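PDB 5UWY: thioredoxin reductase from Streptococcus pyogenes, which probably catalyses the NADPH-dependent reduction of thioredoxin, passing electrons through a bound FAD and a redox-active disulfide. Local coordinates for residues A31-G36 with G80-I85; M239-G244 with E255-T260; K84-G89 with K247-T252; K92-E97 with K104-A109. One frame throughout, in Å; residues are numbered along the deposited sequence. Where two conformers were deposited one is given.

Interaction 1 of 4, residues A31-G36 with G80-I85; sequences AIIEQG and GIVQKI. With FAD (flavin-adenine dinucleotide), chain B.
Gln35 and Ile81 lie against one another where the end of strand 30-34 meets the loop 80-83, both bordering the FAD adenine. With CG anti to the backbone N (chi1 154°), the Gln35 side chain reaches across Ile81 at a slant. Its CB stands 3.5 Å from Gly80 O and also meets C2A of the adenine; CG lies 3.8 Å from Ile81 CG1, CD is near Ile81 CG2, and OE1 ends beside the same methyl, with adenine C5A 3.8 Å from OE1. The backbones are joined by one bond, Gly80 N to Glu34 O at 3.3 Å, the donor standing above the carbonyl plane. Just before Glu34, Ile33 CG2 packs on Val82 CG2 (3.6 Å). Val82 reads the adenine edge: its N donates to N1A at 3.1 Å, and its O receives a weak bond from N6A. Glu34 turns the other way and takes both ribose hydroxyls, although the modelled bonds are doubtfully short; its OE1 is also met by Ser12 N. An acidic residue at the end of this strand is the classic Rossmann ribose ligand. Strand 30-34 runs between strands 5-10 and 76-79 of the parallel sheet, while Val82 also packs on Ile10 and on Val94 of strand 92-95.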
# COMPACT_ATOMS: atom_id res chain seq x y z
N ALA A 31 -8.95 11.68 -15.17
CA ALA A 31 -9.38 10.73 -16.19
C ALA A 31 -8.36 9.62 -16.31
O ALA A 31 -7.15 9.86 -16.20
CB ALA A 31 -9.60 11.41 -17.54
N ILE A 32 -8.84 8.39 -16.51
CA ILE A 32 -7.99 7.23 -16.72
C ILE A 32 -8.06 6.85 -18.19
O ILE A 32 -9.15 6.63 -18.72
CB ILE A 32 -8.42 6.05 -15.84
CG1 ILE A 32 -8.44 6.44 -14.36
CG2 ILE A 32 -7.51 4.85 -16.07
CD1 ILE A 32 -9.04 5.37 -13.47
N ILE A 33 -6.91 6.77 -18.86
CA ILE A 33 -6.84 6.22 -20.21
C ILE A 33 -6.51 4.75 -20.08
O ILE A 33 -5.41 4.38 -19.63
CB ILE A 33 -5.81 6.93 -21.10
CG1 ILE A 33 -6.26 8.35 -21.47
CG2 ILE A 33 -5.59 6.11 -22.37
CD1 ILE A 33 -5.66 9.44 -20.61
N GLU A 34 -7.44 3.88 -20.49
CA GLU A 34 -7.25 2.44 -20.36
C GLU A 34 -7.49 1.73 -21.68
O GLU A 34 -8.52 1.94 -22.33
CB GLU A 34 -8.16 1.82 -19.30
CG GLU A 34 -7.72 0.41 -18.91
CD GLU A 34 -6.20 0.24 -18.95
OE1 GLU A 34 -5.56 0.28 -17.87
OE2 GLU A 34 -5.66 -0.04 -20.04
N GLN A 35 -6.54 0.87 -22.05
CA GLN A 35 -6.66 -0.03 -23.19
C GLN A 35 -7.33 -1.31 -22.69
O GLN A 35 -6.68 -2.21 -22.15
CB GLN A 35 -5.29 -0.27 -23.80
CG GLN A 35 -5.07 -1.57 -24.56
CD GLN A 35 -3.63 -2.04 -24.46
OE1 GLN A 35 -2.70 -1.27 -24.65
NE2 GLN A 35 -3.45 -3.32 -24.14
N GLY A 36 -8.65 -1.37 -22.82
CA GLY A 36 -9.38 -2.58 -22.48
C GLY A 36 -10.04 -2.61 -21.12
O GLY A 36 -10.51 -1.58 -20.62
N GLY A 80 -8.26 4.16 -24.73
CA GLY A 80 -7.16 4.58 -25.57
C GLY A 80 -5.90 3.79 -25.32
O GLY A 80 -5.73 3.21 -24.24
N ILE A 81 -5.01 3.74 -26.31
CA ILE A 81 -3.70 3.11 -26.17
C ILE A 81 -2.65 4.20 -26.35
O ILE A 81 -2.44 4.69 -27.47
CB ILE A 81 -3.51 1.96 -27.17
CG1 ILE A 81 -4.77 1.09 -27.22
CG2 ILE A 81 -2.30 1.12 -26.79
CD1 ILE A 81 -5.08 0.52 -28.58
N VAL A 82 -2.01 4.59 -25.25
CA VAL A 82 -1.12 5.74 -25.26
C VAL A 82 0.15 5.40 -26.02
O VAL A 82 0.82 4.40 -25.74
CB VAL A 82 -0.80 6.19 -23.82
CG1 VAL A 82 0.18 7.35 -23.82
CG2 VAL A 82 -2.08 6.58 -23.10
N GLN A 83 0.47 6.23 -27.02
CA GLN A 83 1.69 6.05 -27.80
C GLN A 83 2.82 6.96 -27.35
O GLN A 83 3.99 6.58 -27.46
CB GLN A 83 1.42 6.31 -29.29
CG GLN A 83 1.26 5.04 -30.11
CD GLN A 83 -0.15 4.50 -30.07
OE1 GLN A 83 -1.11 5.26 -30.00
NE2 GLN A 83 -0.28 3.18 -30.10
N LYS A 84 2.51 8.15 -26.83
CA LYS A 84 3.55 9.08 -26.44
C LYS A 84 2.99 10.03 -25.38
O LYS A 84 1.81 10.39 -25.42
CB LYS A 84 4.08 9.88 -27.64
CG LYS A 84 5.48 10.47 -27.44
CD LYS A 84 5.83 11.51 -28.51
CE LYS A 84 7.28 11.96 -28.41
NZ LYS A 84 7.60 12.98 -29.44
N ILE A 85 3.84 10.39 -24.42
CA ILE A 85 3.53 11.42 -23.43
C ILE A 85 4.66 12.44 -23.49
O ILE A 85 5.81 12.09 -23.24
CB ILE A 85 3.41 10.84 -22.00
CG1 ILE A 85 2.14 10.01 -21.85
CG2 ILE A 85 3.44 11.96 -20.96
CD1 ILE A 85 2.23 8.95 -20.76
PA FAD B . -1.27 -3.56 -14.00
O1A FAD B . -2.52 -3.93 -13.28
O2A FAD B . -0.53 -4.71 -14.69
O5B FAD B . -1.54 -2.46 -15.07
C5B FAD B . -1.76 -2.81 -16.45
C4B FAD B . -2.79 -1.89 -17.05
O4B FAD B . -2.13 -0.92 -17.90
C3B FAD B . -3.85 -2.59 -17.91
O3B FAD B . -5.16 -2.15 -17.58
C2B FAD B . -3.44 -2.22 -19.33
O2B FAD B . -4.57 -2.18 -20.20
C1B FAD B . -2.85 -0.83 -19.11
N9A FAD B . -1.96 -0.35 -20.16
C8A FAD B . -0.69 -0.79 -20.45
N7A FAD B . -0.12 -0.17 -21.46
C5A FAD B . -1.09 0.74 -21.85
C6A FAD B . -1.11 1.72 -22.88
N6A FAD B . -0.09 1.93 -23.72
N1A FAD B . -2.22 2.47 -23.00
C2A FAD B . -3.24 2.25 -22.17
N3A FAD B . -3.33 1.37 -21.17
C4A FAD B . -2.22 0.65 -21.07
N1 FAD B . -1.56 -9.91 -7.20
C2 FAD B . -1.74 -10.18 -5.87
O2 FAD B . -1.82 -9.28 -5.03
N3 FAD B . -1.85 -11.50 -5.46
C4 FAD B . -1.79 -12.61 -6.26
O4 FAD B . -1.90 -13.74 -5.78
C4X FAD B . -1.59 -12.31 -7.67
N5 FAD B . -1.52 -13.31 -8.51
C5X FAD B . -1.32 -13.02 -9.85
C6 FAD B . -1.25 -14.08 -10.75
C7 FAD B . -1.06 -13.85 -12.11
C7M FAD B . -0.98 -15.02 -13.05
C8 FAD B . -0.94 -12.53 -12.58
C8M FAD B . -0.74 -12.25 -14.04
C9 FAD B . -1.02 -11.47 -11.68
C9A FAD B . -1.21 -11.71 -10.32
N10 FAD B . -1.28 -10.65 -9.38
C10 FAD B . -1.48 -10.92 -8.04
C1' FAD B . -1.21 -9.25 -9.81
C2' FAD B . 0.16 -8.60 -9.59
O2' FAD B . 0.26 -8.07 -8.27
C3' FAD B . 0.33 -7.45 -10.59
O3' FAD B . 1.71 -7.11 -10.61
C4' FAD B . -0.49 -6.18 -10.30
O4' FAD B . -1.86 -6.40 -10.66
C5' FAD B . 0.04 -4.98 -11.06
O5' FAD B . -0.78 -3.83 -10.77
P FAD B . -0.53 -2.44 -11.50
O1P FAD B . 0.76 -1.82 -10.96
O2P FAD B . -1.71 -1.54 -11.43
O3P FAD B . -0.25 -2.86 -13.00

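Interaction 2 of 4, residues M239-G244 with E255-T260; sequences MNPVTG and EGWIIT. With FAD (flavin-adenine dinucleotide), chain B.
Pro241 and Trp257 bring the two backbones nearest, CA to CA 6.0 Å, with the end-to-end directions of 239-243 and 255-258 lying 53° apart. The proline lies over one face of the indole. Its CD sits 3.6 Å from the centroid of the Trp257 six-membered ring and 16° off the normal, a CH-pi contact, while CG hovers over the middle of the ring system and CB comes down near CE3. Selenomethionine Met239 approaches the same indole at its edge: CG is 3.6 Å from Trp257 CH2, and SE stands obliquely to the six-membered ring in a Met-aromatic contact. Arg283 adds a cation-pi partner, and Asp253 OD1 accepts from the backbone N of Trp257. Farther along, Thr243 OG1 donates to Gly256 O at 2.7 Å, in the carbonyl plane and on a lone pair. A chi1 of 48° places that hydroxyl between the backbone N and the carbonyl carbon, facing the glycine, while CG2 lies 3.8 Å from Ile258 CG1. Val242, centre of an inverse gamma turn, points its CB away from 255-260, and its CG1 approaches the FAD adenine at N7A. Strand 239-241 pairs antiparallel with strand 112-114, an arrangement like the two-stranded link between the FAD and NADPH domains of low-molecular-weight thioredoxin reductases, here backed by the loop that carries Trp257.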
# COMPACT_ATOMS: atom_id res chain seq x y z
N MSE A 239 10.16 -10.21 -16.99
CA MSE A 239 8.96 -9.39 -17.26
C MSE A 239 9.22 -8.11 -18.05
O MSE A 239 10.30 -7.52 -17.99
CB MSE A 239 8.23 -9.00 -15.98
CG MSE A 239 9.06 -8.84 -14.74
SE MSE A 239 7.98 -8.41 -13.17
CE MSE A 239 6.42 -9.50 -13.52
N ASN A 240 8.21 -7.71 -18.81
CA ASN A 240 8.30 -6.56 -19.70
C ASN A 240 7.49 -5.40 -19.13
O ASN A 240 6.25 -5.44 -19.12
CB ASN A 240 7.78 -6.95 -21.09
CG ASN A 240 8.56 -8.11 -21.68
OD1 ASN A 240 9.74 -8.29 -21.39
ND2 ASN A 240 7.89 -8.92 -22.48
N PRO A 241 8.14 -4.36 -18.61
CA PRO A 241 7.40 -3.15 -18.24
C PRO A 241 6.84 -2.47 -19.47
O PRO A 241 7.47 -2.43 -20.53
CB PRO A 241 8.47 -2.28 -17.56
CG PRO A 241 9.76 -2.75 -18.13
CD PRO A 241 9.59 -4.23 -18.36
N VAL A 242 5.62 -1.95 -19.34
CA VAL A 242 4.97 -1.25 -20.44
C VAL A 242 5.45 0.20 -20.37
O VAL A 242 4.85 1.05 -19.72
CB VAL A 242 3.45 -1.36 -20.37
CG1 VAL A 242 2.85 -0.96 -21.70
CG2 VAL A 242 3.03 -2.77 -19.98
N THR A 243 6.56 0.47 -21.05
CA THR A 243 7.16 1.81 -21.05
C THR A 243 7.55 2.24 -22.46
O THR A 243 8.47 3.04 -22.64
CB THR A 243 8.37 1.87 -20.12
OG1 THR A 243 9.23 0.75 -20.38
CG2 THR A 243 7.92 1.86 -18.67
N GLY A 244 6.85 1.72 -23.47
CA GLY A 244 7.13 2.15 -24.83
C GLY A 244 6.75 3.59 -25.08
O GLY A 244 7.35 4.25 -25.94
N GLU A 255 16.66 -1.56 -18.08
CA GLU A 255 15.65 -2.56 -18.37
C GLU A 255 14.27 -1.96 -18.64
O GLU A 255 13.34 -2.71 -18.96
CB GLU A 255 15.56 -3.57 -17.22
CG GLU A 255 16.86 -3.78 -16.47
CD GLU A 255 16.96 -5.16 -15.85
OE1 GLU A 255 16.11 -5.50 -15.00
OE2 GLU A 255 17.89 -5.91 -16.23
N GLY A 256 14.11 -0.65 -18.50
CA GLY A 256 12.89 0.02 -18.90
C GLY A 256 11.89 0.31 -17.80
O GLY A 256 10.78 0.74 -18.11
N TRP A 257 12.24 0.08 -16.54
CA TRP A 257 11.36 0.40 -15.43
C TRP A 257 11.55 1.86 -15.03
O TRP A 257 12.66 2.38 -15.04
CB TRP A 257 11.63 -0.51 -14.23
CG TRP A 257 11.78 -1.96 -14.61
CD1 TRP A 257 12.91 -2.59 -15.02
CD2 TRP A 257 10.74 -2.95 -14.62
NE1 TRP A 257 12.66 -3.91 -15.28
CE2 TRP A 257 11.33 -4.16 -15.04
CE3 TRP A 257 9.38 -2.93 -14.32
CZ2 TRP A 257 10.60 -5.33 -15.17
CZ3 TRP A 257 8.66 -4.10 -14.44
CH2 TRP A 257 9.27 -5.28 -14.86
N ILE A 258 10.44 2.52 -14.69
CA ILE A 258 10.47 3.94 -14.36
C ILE A 258 11.10 4.14 -13.00
O ILE A 258 10.82 3.40 -12.04
CB ILE A 258 9.06 4.54 -14.42
CG1 ILE A 258 8.37 4.15 -15.73
CG2 ILE A 258 9.12 6.05 -14.29
CD1 ILE A 258 7.03 4.80 -15.93
N ILE A 259 11.97 5.14 -12.89
CA ILE A 259 12.65 5.47 -11.65
C ILE A 259 11.84 6.55 -10.92
O ILE A 259 11.55 7.61 -11.50
CB ILE A 259 14.08 5.95 -11.91
CG1 ILE A 259 14.97 4.79 -12.35
CG2 ILE A 259 14.66 6.61 -10.67
CD1 ILE A 259 15.86 5.12 -13.52
N THR A 260 11.48 6.28 -9.67
CA THR A 260 10.83 7.26 -8.81
C THR A 260 11.52 7.27 -7.46
O THR A 260 12.47 6.51 -7.21
CB THR A 260 9.34 6.97 -8.62
OG1 THR A 260 9.17 5.90 -7.68
CG2 THR A 260 8.68 6.59 -9.94
PA FAD B . -1.27 -3.56 -14.00
O1A FAD B . -2.52 -3.93 -13.28
O2A FAD B . -0.53 -4.71 -14.69
O5B FAD B . -1.54 -2.46 -15.07
C5B FAD B . -1.76 -2.81 -16.45
C4B FAD B . -2.79 -1.89 -17.05
O4B FAD B . -2.13 -0.92 -17.90
C3B FAD B . -3.85 -2.59 -17.91
O3B FAD B . -5.16 -2.15 -17.58
C2B FAD B . -3.44 -2.22 -19.33
O2B FAD B . -4.57 -2.18 -20.20
C1B FAD B . -2.85 -0.83 -19.11
N9A FAD B . -1.96 -0.35 -20.16
C8A FAD B . -0.69 -0.79 -20.45
N7A FAD B . -0.12 -0.17 -21.46
C5A FAD B . -1.09 0.74 -21.85
C6A FAD B . -1.11 1.72 -22.88
N6A FAD B . -0.09 1.93 -23.72
N1A FAD B . -2.22 2.47 -23.00
C2A FAD B . -3.24 2.25 -22.17
N3A FAD B . -3.33 1.37 -21.17
C4A FAD B . -2.22 0.65 -21.07
N1 FAD B . -1.56 -9.91 -7.20
C2 FAD B . -1.74 -10.18 -5.87
O2 FAD B . -1.82 -9.28 -5.03
N3 FAD B . -1.85 -11.50 -5.46
C4 FAD B . -1.79 -12.61 -6.26
O4 FAD B . -1.90 -13.74 -5.78
C4X FAD B . -1.59 -12.31 -7.67
N5 FAD B . -1.52 -13.31 -8.51
C5X FAD B . -1.32 -13.02 -9.85
C6 FAD B . -1.25 -14.08 -10.75
C7 FAD B . -1.06 -13.85 -12.11
C7M FAD B . -0.98 -15.02 -13.05
C8 FAD B . -0.94 -12.53 -12.58
C8M FAD B . -0.74 -12.25 -14.04
C9 FAD B . -1.02 -11.47 -11.68
C9A FAD B . -1.21 -11.71 -10.32
N10 FAD B . -1.28 -10.65 -9.38
C10 FAD B . -1.48 -10.92 -8.04
C1' FAD B . -1.21 -9.25 -9.81
C2' FAD B . 0.16 -8.60 -9.59
O2' FAD B . 0.26 -8.07 -8.27
C3' FAD B . 0.33 -7.45 -10.59
O3' FAD B . 1.71 -7.11 -10.61
C4' FAD B . -0.49 -6.18 -10.30
O4' FAD B . -1.86 -6.40 -10.66
C5' FAD B . 0.04 -4.98 -11.06
O5' FAD B . -0.78 -3.83 -10.77
P FAD B . -0.53 -2.44 -11.50
O1P FAD B . 0.76 -1.82 -10.96
O2P FAD B . -1.71 -1.54 -11.43
O3P FAD B . -0.25 -2.86 -13.00

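Interaction 3 of 4, residues K84-G89 with K247-T252; sequences KIENFG and KDLEIT
Leu249, a buried residue, makes the close part of this contact by setting its branched end against the backbone of Ile85. Its chi1 (-71°) directs CG to the strand, and both methyls come near one oxygen: CD1 is modelled 3.1 Å from Ile85 O and CD2 3.7 Å from the same atom. Leu249 CD1 also passes Glu86 OE2, the two side chains running in opposite directions, and Ile268 packs on the leucine from outside the pair. Strand 84-87 is an edge of the three-stranded antiparallel meander of the FAD domain, paired with strand 92-95, so the loop 247-252 lies alongside an edge strand. At the strand's end, Asn87 OD1 accepts from Gly89 N in an Asx turn at 2.9 Å. The outer side is looser and built of charged groups. Glu86 OE2 touches Asp248 CB at 3.4 Å, and the two carboxylates stand almost perpendicular, planes 88° apart, with Glu86 OE2 3.8 Å from Asp248 OD2. Lys84, extended beyond CG, crosses the aspartate with its aliphatic part, CE lying 3.6 Å from Asp248 OD2. Its NZ stays 4.4 Å from Asp248 OD1, too far for a salt bridge, yet its charge probably tempers the repulsion of the acids on this partly exposed flank.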
# COMPACT_ATOMS: atom_id res chain seq x y z
N LYS A 84 2.51 8.15 -26.83
CA LYS A 84 3.55 9.08 -26.44
C LYS A 84 2.99 10.03 -25.38
O LYS A 84 1.81 10.39 -25.42
CB LYS A 84 4.08 9.88 -27.64
CG LYS A 84 5.48 10.47 -27.44
CD LYS A 84 5.83 11.51 -28.51
CE LYS A 84 7.28 11.96 -28.41
NZ LYS A 84 7.60 12.98 -29.44
N ILE A 85 3.84 10.39 -24.42
CA ILE A 85 3.53 11.42 -23.43
C ILE A 85 4.66 12.44 -23.49
O ILE A 85 5.81 12.09 -23.24
CB ILE A 85 3.41 10.84 -22.00
CG1 ILE A 85 2.14 10.01 -21.85
CG2 ILE A 85 3.44 11.96 -20.96
CD1 ILE A 85 2.23 8.95 -20.76
N GLU A 86 4.34 13.68 -23.83
CA GLU A 86 5.38 14.69 -23.94
C GLU A 86 5.18 15.80 -22.92
O GLU A 86 4.05 16.15 -22.56
CB GLU A 86 5.47 15.29 -25.35
CG GLU A 86 6.42 14.51 -26.23
CD GLU A 86 7.70 14.13 -25.49
OE1 GLU A 86 8.37 15.02 -24.92
OE2 GLU A 86 8.00 12.92 -25.43
N ASN A 87 6.29 16.36 -22.48
CA ASN A 87 6.32 17.33 -21.39
C ASN A 87 6.50 18.74 -21.94
O ASN A 87 7.26 18.96 -22.89
CB ASN A 87 7.47 16.99 -20.42
CG ASN A 87 7.61 18.01 -19.31
OD1 ASN A 87 6.63 18.61 -18.87
ND2 ASN A 87 8.84 18.21 -18.85
N PHE A 88 5.77 19.69 -21.35
CA PHE A 88 5.89 21.10 -21.72
C PHE A 88 6.07 21.99 -20.49
O PHE A 88 5.76 23.18 -20.55
CB PHE A 88 4.66 21.56 -22.52
CG PHE A 88 4.44 20.80 -23.80
CD1 PHE A 88 5.15 21.13 -24.95
CD2 PHE A 88 3.52 19.77 -23.85
CE1 PHE A 88 4.94 20.44 -26.13
CE2 PHE A 88 3.31 19.07 -25.03
CZ PHE A 88 4.02 19.41 -26.17
N GLY A 89 6.54 21.43 -19.38
CA GLY A 89 6.71 22.19 -18.16
C GLY A 89 5.41 22.38 -17.40
O GLY A 89 5.04 21.53 -16.59
N LYS A 247 9.69 6.35 -23.81
CA LYS A 247 11.09 6.19 -24.20
C LYS A 247 11.78 7.53 -24.36
O LYS A 247 12.98 7.65 -24.08
CB LYS A 247 11.18 5.39 -25.50
N ASP A 248 11.04 8.56 -24.79
CA ASP A 248 11.61 9.87 -25.08
C ASP A 248 12.01 10.64 -23.82
O ASP A 248 12.73 11.63 -23.94
CB ASP A 248 10.61 10.71 -25.87
CG ASP A 248 9.84 9.89 -26.89
OD1 ASP A 248 10.30 9.80 -28.05
OD2 ASP A 248 8.79 9.32 -26.52
N LEU A 249 11.57 10.20 -22.65
CA LEU A 249 11.60 11.04 -21.46
C LEU A 249 12.76 10.76 -20.52
O LEU A 249 12.98 11.52 -19.58
CB LEU A 249 10.28 10.90 -20.69
CG LEU A 249 9.01 11.51 -21.31
CD1 LEU A 249 8.54 10.72 -22.52
CD2 LEU A 249 7.90 11.61 -20.28
N GLU A 250 13.52 9.68 -20.76
CA GLU A 250 14.69 9.34 -19.95
C GLU A 250 14.34 9.19 -18.47
O GLU A 250 15.09 9.59 -17.59
CB GLU A 250 15.81 10.37 -20.14
CG GLU A 250 16.42 10.37 -21.53
CD GLU A 250 17.18 11.65 -21.82
OE1 GLU A 250 16.60 12.56 -22.44
OE2 GLU A 250 18.37 11.74 -21.44
N ILE A 251 13.17 8.60 -18.21
CA ILE A 251 12.74 8.32 -16.85
C ILE A 251 12.85 6.85 -16.50
O ILE A 251 12.57 6.46 -15.36
CB ILE A 251 11.30 8.82 -16.62
CG1 ILE A 251 10.29 7.86 -17.25
CG2 ILE A 251 11.13 10.19 -17.25
CD1 ILE A 251 8.87 8.37 -17.23
N THR A 252 13.27 6.02 -17.45
CA THR A 252 13.39 4.58 -17.26
C THR A 252 14.85 4.21 -16.99
O THR A 252 15.77 4.99 -17.19
CB THR A 252 12.88 3.84 -18.50
OG1 THR A 252 13.49 4.40 -19.68
CG2 THR A 252 11.38 3.98 -18.62

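Interaction 4 of 4, residues K92-E97 with K104-A109; sequences KCVLTE and KTVIIA
Lys92 NZ, at the end of a largely buried side chain that passes over Lys104, is gripped by Asn87 OD1 and Gly89 O, with a weaker bond to Pro269 O. The chain reaches them by a bend at chi2 (103°) and another at chi4, and on the way its aliphatic part lies against the backbone of the second segment. Lys92 CD comes 3.4 Å from Lys104 O, and Lys92 CE is 3.5 Å from the same oxygen; these are carbon contacts, and the ammonium group itself bonds elsewhere. Here the backbones are closest, with CA of Lys92 6.1 Å from CA of Lys104, the corner where the chain leaves the antiparallel meander for strand 105-108. From there the strands diverge: the axes of 92-95 and 105-108 approach to 7.7 Å and make an angle of 49°, a packing of one sheet over another. Val94 and Val106 meet between them, their CG2 methyls 3.6 Å apart and the two side chains set at a slant. Val94 also rests on Ile10, and Val106 on Ile271, both from strands of the parallel sheet. Thr105 faces the other way, its OG1 bonded to Asp6 O and Thr7 OG1. What joins the segments is thus valine methyls meeting each other and lysine methylenes lying against a backbone carbonyl, while the ammonium group is held by oxygens of Asn87, at the end of strand 84-87, and of the loops at Gly89 and, weakly, Pro269, which would probably favour its protonated state in this buried place.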
# COMPACT_ATOMS: atom_id res chain seq x y z
N LYS A 92 1.39 18.86 -19.86
CA LYS A 92 1.84 17.67 -20.56
C LYS A 92 0.75 17.18 -21.50
O LYS A 92 -0.44 17.38 -21.26
CB LYS A 92 2.23 16.54 -19.59
CG LYS A 92 3.31 16.92 -18.59
CD LYS A 92 2.73 17.20 -17.21
CE LYS A 92 3.81 17.62 -16.22
NZ LYS A 92 4.91 18.40 -16.86
N CYS A 93 1.17 16.52 -22.58
CA CYS A 93 0.27 15.96 -23.58
C CYS A 93 0.38 14.44 -23.58
O CYS A 93 1.47 13.89 -23.39
CB CYS A 93 0.58 16.51 -24.97
SG CYS A 93 -0.45 15.83 -26.29
N VAL A 94 -0.75 13.78 -23.81
CA VAL A 94 -0.84 12.33 -23.87
C VAL A 94 -1.56 11.99 -25.17
O VAL A 94 -2.71 12.41 -25.37
CB VAL A 94 -1.60 11.75 -22.67
CG1 VAL A 94 -1.91 10.27 -22.90
CG2 VAL A 94 -0.80 11.95 -21.39
N LEU A 95 -0.91 11.24 -26.05
CA LEU A 95 -1.41 11.01 -27.40
C LEU A 95 -1.94 9.59 -27.56
O LEU A 95 -1.25 8.62 -27.24
CB LEU A 95 -0.32 11.30 -28.44
CG LEU A 95 0.20 12.74 -28.43
CD1 LEU A 95 1.46 12.91 -27.58
CD2 LEU A 95 0.42 13.26 -29.85
N THR A 96 -3.17 9.48 -28.06
CA THR A 96 -3.83 8.25 -28.43
C THR A 96 -3.44 7.88 -29.87
O THR A 96 -2.63 8.56 -30.51
CB THR A 96 -5.35 8.42 -28.31
OG1 THR A 96 -5.66 9.21 -27.15
CG2 THR A 96 -6.07 7.08 -28.17
N GLU A 97 -3.99 6.78 -30.37
CA GLU A 97 -3.89 6.46 -31.79
C GLU A 97 -4.84 7.31 -32.63
O GLU A 97 -4.71 7.31 -33.86
CB GLU A 97 -4.19 4.98 -32.03
N LYS A 104 -2.28 18.68 -16.40
CA LYS A 104 -1.24 19.28 -15.58
C LYS A 104 -0.35 18.22 -14.95
O LYS A 104 0.83 18.49 -14.67
CB LYS A 104 -1.86 20.18 -14.50
CG LYS A 104 -3.11 20.91 -14.95
CD LYS A 104 -3.63 21.83 -13.86
CE LYS A 104 -4.35 23.04 -14.45
NZ LYS A 104 -3.98 24.30 -13.75
N THR A 105 -0.89 17.02 -14.70
CA THR A 105 -0.11 15.91 -14.16
C THR A 105 -0.45 14.62 -14.88
O THR A 105 -1.61 14.37 -15.24
CB THR A 105 -0.34 15.72 -12.65
OG1 THR A 105 -1.70 15.31 -12.41
CG2 THR A 105 -0.04 16.99 -11.87
N VAL A 106 0.57 13.79 -15.07
CA VAL A 106 0.45 12.45 -15.62
C VAL A 106 0.91 11.46 -14.55
O VAL A 106 1.98 11.63 -13.97
CB VAL A 106 1.28 12.29 -16.90
CG1 VAL A 106 1.70 10.84 -17.10
CG2 VAL A 106 0.50 12.79 -18.10
N ILE A 107 0.09 10.45 -14.28
CA ILE A 107 0.47 9.35 -13.41
C ILE A 107 0.55 8.09 -14.26
O ILE A 107 -0.45 7.68 -14.87
CB ILE A 107 -0.50 9.16 -12.23
CG1 ILE A 107 -0.78 10.50 -11.54
CG2 ILE A 107 0.07 8.18 -11.23
CD1 ILE A 107 -1.63 10.37 -10.30
N ILE A 108 1.73 7.49 -14.33
CA ILE A 108 1.96 6.32 -15.16
C ILE A 108 1.71 5.07 -14.33
O ILE A 108 2.41 4.82 -13.34
CB ILE A 108 3.38 6.33 -15.74
CG1 ILE A 108 3.67 7.70 -16.35
CG2 ILE A 108 3.54 5.23 -16.78
CD1 ILE A 108 4.74 7.70 -17.39
N ALA A 109 0.71 4.29 -14.73
CA ALA A 109 0.29 3.10 -14.00
C ALA A 109 0.05 1.95 -14.97
O ALA A 109 -0.89 1.17 -14.83
CB ALA A 109 -0.97 3.38 -13.18

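How the interactions relate
Interactions 1 and 4 are the buried pair, both joining the parallel sheet of the FAD domain to the loop or meander beside it; interactions 2 and 3 are only partly buried. The chain running from the loop 80-82 of interaction 1 into strand 84-87 serves interaction 3, and that strand pairs with strand 92-95 of interaction 4 through bonds such as Glu86 O to Cys93 N. Interactions 2 and 3 share one long loop, tied by Ile259 N to Ile251 O, and Ile258 of interaction 2 packs on Ile108 of interaction 4. The chemistry follows the place: polar recognition of adenine and ribose in 1, an aromatic face in 2, carboxylates toward the surface in 3, and valine methyls between sheets in 4.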